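Local coordinates for protein clan CA, family C40, NlpC/P60 superfamily cysteine peptidase (Trichomonas vaginalis, PDB 6BIO) that probably cleaves peptide bonds in bacterial peptidoglycan, acting as a cysteine peptidase of the NlpC/P60 type, at residues F225-D230 and L234-G239; G245-A250 and Y263-P268. One frame throughout, in Å; residues are numbered along the deposited sequence.

Contact 1: residues F225-D230 and L234-G239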
loop_
_atom_site.group_PDB
_atom_site.type_symbol
_atom_site.label_atom_id
_atom_site.label_comp_id
_atom_site.label_asym_id
_atom_site.label_seq_id
_atom_site.Cartn_x
_atom_site.Cartn_y
_atom_site.Cartn_z
ATOM N N PHE A 225 -14.781 15.399 -1.979
ATOM C CA PHE A 225 -15.753 16.347 -2.488
ATOM C C PHE A 225 -17.165 15.899 -2.124
ATOM O O PHE A 225 -17.460 14.708 -1.971
ATOM C CB PHE A 225 -15.688 16.466 -4.019
ATOM C CG PHE A 225 -14.318 16.850 -4.591
ATOM C CD1 PHE A 225 -13.976 18.190 -4.756
ATOM C CD2 PHE A 225 -13.387 15.884 -4.979
ATOM C CE1 PHE A 225 -12.740 18.549 -5.326
ATOM C CE2 PHE A 225 -12.194 16.250 -5.544
ATOM C CZ PHE A 225 -11.865 17.568 -5.714
ATOM N N ARG A 226 -18.057 16.902 -2.067
ATOM C CA ARG A 226 -19.487 16.682 -1.899
ATOM C C ARG A 226 -20.143 16.971 -3.236
ATOM O O ARG A 226 -20.229 18.130 -3.651
ATOM C CB ARG A 226 -20.038 17.574 -0.771
ATOM C CG ARG A 226 -19.274 17.378 0.521
ATOM C CD ARG A 226 -20.048 17.923 1.721
ATOM N NE ARG A 226 -20.236 19.358 1.564
ATOM C CZ ARG A 226 -19.363 20.302 1.862
ATOM N NH1 ARG A 226 -18.232 20.023 2.494
ATOM N NH2 ARG A 226 -19.661 21.577 1.583
ATOM N N THR A 227 -20.572 15.918 -3.934
ATOM C CA THR A 227 -21.045 16.055 -5.314
ATOM C C THR A 227 -22.507 15.716 -5.512
ATOM O O THR A 227 -22.971 15.788 -6.654
ATOM C CB THR A 227 -20.210 15.219 -6.316
ATOM O OG1 THR A 227 -20.499 13.831 -6.151
ATOM C CG2 THR A 227 -18.712 15.469 -6.160
ATOM N N ASP A 228 -23.256 15.374 -4.463
ATOM C CA ASP A 228 -24.665 14.968 -4.599
ATOM C C ASP A 228 -25.556 16.057 -4.013
ATOM O O ASP A 228 -25.629 16.231 -2.793
ATOM C CB ASP A 228 -24.880 13.638 -3.870
ATOM C CG ASP A 228 -26.316 13.156 -3.929
ATOM O OD1 ASP A 228 -27.188 13.836 -4.502
ATOM O OD2 ASP A 228 -26.575 12.072 -3.372
ATOM N N SER A 229 -26.211 16.819 -4.879
ATOM C CA SER A 229 -27.017 17.931 -4.355
ATOM C C SER A 229 -28.285 17.479 -3.636
ATOM O O SER A 229 -28.877 18.292 -2.917
ATOM C CB SER A 229 -27.333 18.929 -5.464
ATOM O OG SER A 229 -27.991 18.282 -6.492
ATOM N N ASP A 230 -28.674 16.217 -3.750
ATOM C CA ASP A 230 -29.736 15.682 -2.898
ATOM C C ASP A 230 -29.234 15.247 -1.523
ATOM O O ASP A 230 -30.058 14.896 -0.672
ATOM C CB ASP A 230 -30.410 14.467 -3.538
ATOM C CG ASP A 230 -31.352 14.829 -4.700
ATOM O OD1 ASP A 230 -31.826 15.962 -4.814
ATOM O OD2 ASP A 230 -31.634 13.934 -5.514
ATOM N N LEU A 234 -22.936 15.279 2.373
ATOM C CA LEU A 234 -22.234 13.991 2.357
ATOM C C LEU A 234 -21.067 14.010 1.383
ATOM O O LEU A 234 -21.169 14.539 0.270
ATOM C CB LEU A 234 -23.180 12.878 1.947
ATOM C CG LEU A 234 -24.330 12.732 2.924
ATOM C CD1 LEU A 234 -25.007 11.398 2.696
ATOM C CD2 LEU A 234 -23.885 12.825 4.396
ATOM N N VAL A 235 -19.957 13.400 1.813
ATOM C CA VAL A 235 -18.823 13.221 0.923
ATOM C C VAL A 235 -19.124 12.063 -0.017
ATOM O O VAL A 235 -19.473 10.968 0.428
ATOM C CB VAL A 235 -17.546 12.943 1.728
ATOM C CG1 VAL A 235 -16.449 12.494 0.796
ATOM C CG2 VAL A 235 -17.154 14.221 2.508
ATOM N N THR A 236 -18.996 12.302 -1.308
ATOM C CA THR A 236 -19.370 11.328 -2.304
ATOM C C THR A 236 -18.324 11.091 -3.371
ATOM O O THR A 236 -18.575 10.279 -4.256
ATOM C CB THR A 236 -20.654 11.804 -3.002
ATOM O OG1 THR A 236 -20.425 13.104 -3.553
ATOM C CG2 THR A 236 -21.834 11.862 -2.035
ATOM N N HIS A 237 -17.202 11.797 -3.356
ATOM C CA HIS A 237 -16.225 11.661 -4.426
ATOM C C HIS A 237 -14.849 11.983 -3.866
ATOM O O HIS A 237 -14.712 12.633 -2.817
ATOM C CB HIS A 237 -16.578 12.636 -5.565
ATOM C CG HIS A 237 -15.863 12.364 -6.847
ATOM N ND1 HIS A 237 -16.210 11.322 -7.671
ATOM C CD2 HIS A 237 -14.852 13.018 -7.470
ATOM C CE1 HIS A 237 -15.418 11.321 -8.736
ATOM N NE2 HIS A 237 -14.596 12.348 -8.644
ATOM N N VAL A 238 -13.825 11.551 -4.592
ATOM C CA VAL A 238 -12.438 11.756 -4.180
ATOM C C VAL A 238 -11.561 11.680 -5.409
ATOM O O VAL A 238 -11.876 10.957 -6.356
ATOM C CB VAL A 238 -12.017 10.702 -3.125
ATOM C CG1 VAL A 238 -12.100 9.292 -3.691
ATOM C CG2 VAL A 238 -10.624 10.981 -2.551
ATOM N N GLY A 239 -10.441 12.409 -5.385
ATOM C CA GLY A 239 -9.394 12.291 -6.387
ATOM C C GLY A 239 -8.047 12.573 -5.756
ATOM O O GLY A 239 -7.968 12.941 -4.592
HETATM O O HOH W 1 -22.807 15.571 -1.666
#
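Thr227 (chi1 72°) and Thr236 (chi1 57°) share the same first-torsion setting: each hydroxyl sits between its own backbone N and carbonyl carbon, while the methyl turns beside the N. Facing each other across the contact, Thr227 OG1 and Thr236 OG1 form a hydrogen bond of 2.7 Å, in which either could be the donor. The side chains cross at a slant, and their methyls meet different neighbours. Thr227 CG2 lies 3.6 Å from His237 CB, and Thr236 CG2 rests 4.0 Å from Asp228 CB.

Beside the threonines the backbone forms a classic beta bulge, with Thr236 and His237 together facing Phe225. Phe225 O therefore receives two N-H groups: Thr236 N at 2.9 Å, nearly in line with the C=O bond, and His237 N at a longer 3.2 Å, tilted 27° from the carbonyl plane. In return Phe225 N donates to His237 O over 2.9 Å. This antiparallel hydrogen-bonded pair places both rings on one face of the sheet, where Phe225 CD2 meets the edge of the imidazole 4.1 Å from His237 CD2. The polar end of His237 looks elsewhere, its NE2 bonding to His249 ND1.

Farther out, the aliphatic part of Arg226 runs alongside Leu234 O, which lies within hydrogen-bonding distance of a water that accepts from Asp228 N at 2.8 Å. Asp228 OD1 then accepts from Asp230 N in an Asx turn.

The chemistry thus passes from direct backbone pairing, through a hydroxyl pair, to a water-mediated link as strand becomes loop. The bulge lies at the start of strand 237-243, where His237 touches Cys182 and bonds to His249, an arrangement consistent with the Cys-His-His triad of NlpC/P60 peptidases.

Contact 2: residues G245-A250 and Y263-P268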
loop_
_atom_site.group_PDB
_atom_site.type_symbol
_atom_site.label_atom_id
_atom_site.label_comp_id
_atom_site.label_asym_id
_atom_site.label_seq_id
_atom_site.Cartn_x
_atom_site.Cartn_y
_atom_site.Cartn_z
ATOM N N GLY A 245 -1.847 21.979 -10.629
ATOM C CA GLY A 245 -3.257 22.292 -10.515
ATOM C C GLY A 245 -4.208 21.216 -10.996
ATOM O O GLY A 245 -5.384 21.500 -11.202
ATOM N N GLN A 246 -3.739 19.984 -11.158
ATOM C CA GLN A 246 -4.547 18.890 -11.647
ATOM C C GLN A 246 -4.657 17.815 -10.576
ATOM O O GLN A 246 -3.726 17.579 -9.793
ATOM C CB GLN A 246 -3.910 18.213 -12.840
ATOM C CG GLN A 246 -3.584 19.116 -14.012
ATOM C CD GLN A 246 -4.796 19.709 -14.655
ATOM O OE1 GLN A 246 -4.893 20.931 -14.812
ATOM N NE2 GLN A 246 -5.717 18.857 -15.052
ATOM N N PHE A 247 -5.798 17.128 -10.575
ATOM C CA PHE A 247 -5.930 15.855 -9.893
ATOM C C PHE A 247 -6.356 14.790 -10.879
ATOM O O PHE A 247 -6.798 15.075 -11.983
ATOM C CB PHE A 247 -6.867 15.930 -8.688
ATOM C CG PHE A 247 -8.362 16.212 -8.981
ATOM C CD1 PHE A 247 -9.246 15.148 -9.163
ATOM C CD2 PHE A 247 -8.912 17.496 -8.850
ATOM C CE1 PHE A 247 -10.614 15.368 -9.320
ATOM C CE2 PHE A 247 -10.253 17.707 -8.998
ATOM C CZ PHE A 247 -11.113 16.636 -9.243
ATOM N N ILE A 248 -6.139 13.542 -10.484
ATOM C CA ILE A 248 -6.616 12.390 -11.240
ATOM C C ILE A 248 -7.720 11.692 -10.450
ATOM O O ILE A 248 -7.652 11.567 -9.220
ATOM C CB ILE A 248 -5.459 11.439 -11.583
ATOM C CG1 ILE A 248 -4.606 12.057 -12.692
ATOM C CG2 ILE A 248 -6.005 10.057 -12.001
ATOM C CD1 ILE A 248 -3.333 11.301 -13.021
ATOM N N HIS A 249 -8.772 11.285 -11.147
ATOM C CA HIS A 249 -9.880 10.586 -10.517
ATOM C C HIS A 249 -10.544 9.622 -11.494
ATOM O O HIS A 249 -10.403 9.739 -12.717
ATOM C CB HIS A 249 -10.942 11.553 -9.959
ATOM C CG HIS A 249 -11.651 12.416 -10.972
ATOM N ND1 HIS A 249 -12.882 12.968 -10.693
ATOM C CD2 HIS A 249 -11.293 12.904 -12.186
ATOM C CE1 HIS A 249 -13.287 13.709 -11.715
ATOM N NE2 HIS A 249 -12.335 13.699 -12.633
ATOM N N ALA A 250 -11.246 8.643 -10.933
ATOM C CA ALA A 250 -12.155 7.824 -11.712
ATOM C C ALA A 250 -13.505 8.518 -11.672
ATOM O O ALA A 250 -14.051 8.741 -10.578
ATOM C CB ALA A 250 -12.252 6.417 -11.140
ATOM N N TYR A 263 -9.035 23.735 -9.866
ATOM C CA TYR A 263 -9.722 24.994 -9.603
ATOM C C TYR A 263 -11.045 25.091 -10.356
ATOM O O TYR A 263 -11.988 25.689 -9.848
ATOM C CB TYR A 263 -8.805 26.156 -9.970
ATOM C CG TYR A 263 -9.418 27.519 -9.769
ATOM C CD1 TYR A 263 -9.529 28.058 -8.494
ATOM C CD2 TYR A 263 -9.884 28.280 -10.857
ATOM C CE1 TYR A 263 -10.091 29.312 -8.299
ATOM C CE2 TYR A 263 -10.441 29.519 -10.673
ATOM C CZ TYR A 263 -10.545 30.036 -9.383
ATOM O OH TYR A 263 -11.103 31.283 -9.163
ATOM N N LYS A 264 -11.141 24.487 -11.541
ATOM C CA LYS A 264 -12.371 24.497 -12.321
ATOM C C LYS A 264 -13.370 23.401 -11.952
ATOM O O LYS A 264 -14.500 23.408 -12.461
ATOM C CB LYS A 264 -12.053 24.343 -13.806
ATOM C CG LYS A 264 -11.248 25.477 -14.366
ATOM C CD LYS A 264 -11.182 25.381 -15.889
ATOM C CE LYS A 264 -10.579 26.627 -16.524
ATOM N NZ LYS A 264 -9.402 26.277 -17.331
ATOM N N TYR A 265 -13.011 22.463 -11.114
ATOM C CA TYR A 265 -13.944 21.393 -10.793
ATOM C C TYR A 265 -15.104 21.975 -9.980
ATOM O O TYR A 265 -14.862 22.568 -8.915
ATOM C CB TYR A 265 -13.221 20.325 -10.002
ATOM C CG TYR A 265 -13.995 19.056 -9.767
ATOM C CD1 TYR A 265 -14.472 18.292 -10.828
ATOM C CD2 TYR A 265 -14.222 18.581 -8.477
ATOM C CE1 TYR A 265 -15.161 17.135 -10.615
ATOM C CE2 TYR A 265 -14.905 17.401 -8.267
ATOM C CZ TYR A 265 -15.363 16.689 -9.338
ATOM O OH TYR A 265 -16.031 15.518 -9.110
ATOM N N PRO A 266 -16.361 21.803 -10.396
ATOM C CA PRO A 266 -17.448 22.625 -9.826
ATOM C C PRO A 266 -18.152 21.993 -8.643
ATOM O O PRO A 266 -19.378 22.094 -8.550
ATOM C CB PRO A 266 -18.403 22.769 -11.016
ATOM C CG PRO A 266 -18.241 21.475 -11.689
ATOM C CD PRO A 266 -16.795 21.156 -11.648
ATOM N N TYR A 267 -17.433 21.338 -7.746
ATOM C CA TYR A 267 -18.030 20.779 -6.551
ATOM C C TYR A 267 -17.176 21.129 -5.349
ATOM O O TYR A 267 -15.953 21.255 -5.469
ATOM C CB TYR A 267 -18.116 19.252 -6.648
ATOM C CG TYR A 267 -18.966 18.812 -7.795
ATOM C CD1 TYR A 267 -20.343 18.784 -7.688
ATOM C CD2 TYR A 267 -18.397 18.411 -8.990
ATOM C CE1 TYR A 267 -21.124 18.357 -8.728
ATOM C CE2 TYR A 267 -19.182 18.036 -10.050
ATOM C CZ TYR A 267 -20.541 18.013 -9.908
ATOM O OH TYR A 267 -21.311 17.603 -10.963
ATOM N N PRO A 268 -17.786 21.309 -4.182
ATOM C CA PRO A 268 -17.011 21.755 -3.027
ATOM C C PRO A 268 -16.112 20.674 -2.465
ATOM O O PRO A 268 -16.493 19.507 -2.360
ATOM C CB PRO A 268 -18.083 22.108 -2.006
ATOM C CG PRO A 268 -19.248 21.307 -2.437
ATOM C CD PRO A 268 -19.224 21.304 -3.899
HETATM O O HOH W 2 -6.330 24.046 -10.911
#
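An aromatic cluster of Phe247, His249 and Tyr265 joins strand 246-251 to the loop that leads into strand 269-274, at the probable active site. Its main element is a T-shaped pair: the edge of Phe247 points at the face of Tyr265, with centroids 5.2 Å apart and planes at 86°. Phe247 CZ is the atom that does the touching, standing over the centre of the tyrosine ring and 3.7 Å from Tyr265 CD2. On the opposite face of that ring lies Tyr267 CD2, 3.5 Å above the plane and offset toward the rim, so the phenol is sandwiched between a strand residue and one from its own loop. The chi1 of -171° places Tyr265 CG anti to the backbone N and sends the ring in from the loop, across the line of the Phe247 side chain.

Phe247 also touches its neighbour along the strand, since its CE1 lies 3.5 Å above one face of the His249 imidazole. His249 and Tyr265 approach from opposite directions and meet obliquely, His249 CE1 being 4.1 Å from Tyr265 CE1. Phe225 extends the cluster, with its ring edge-to-face to that of Tyr265.

At the outer end Gly245 and Tyr263 are joined through water. One molecule donates to Gly245 O at 2.7 Å and accepts from Tyr263 N at 2.9 Å, bridging backbones whose own atoms stand farther apart.

Phe247 thus covers one face of the His249 imidazole, Tyr265 meets its CE1, and ND1 is hydrogen-bonded to His237 NE2. Two histidines on adjacent strands, joined by such a bond, are consistent with the Cys-His-His triad of the papain-like NlpC/P60 fold.

Overall arrangement
Both contacts belong to the antiparallel sheet of the NlpC/P60 region, on neighbouring strands 237-243 and 246-251, with centres about 12 Å apart. Both are partly buried: Phe225, Phe247 and His249 are buried, while the loop residues are more exposed. Contact 1 joins segments close in sequence and relies on backbone and hydroxyl bonds; contact 2 spans a longer interval, buries less surface and depends on ring packing plus one bridging water. They meet directly: Arg226 N probably bonds to Pro268 O, and His237 CD2 packs against Tyr265 OH. Backbone pairing dominates round His237 and ring packing round His249, and a hydrogen bond joins the two at what is probably one catalytic site.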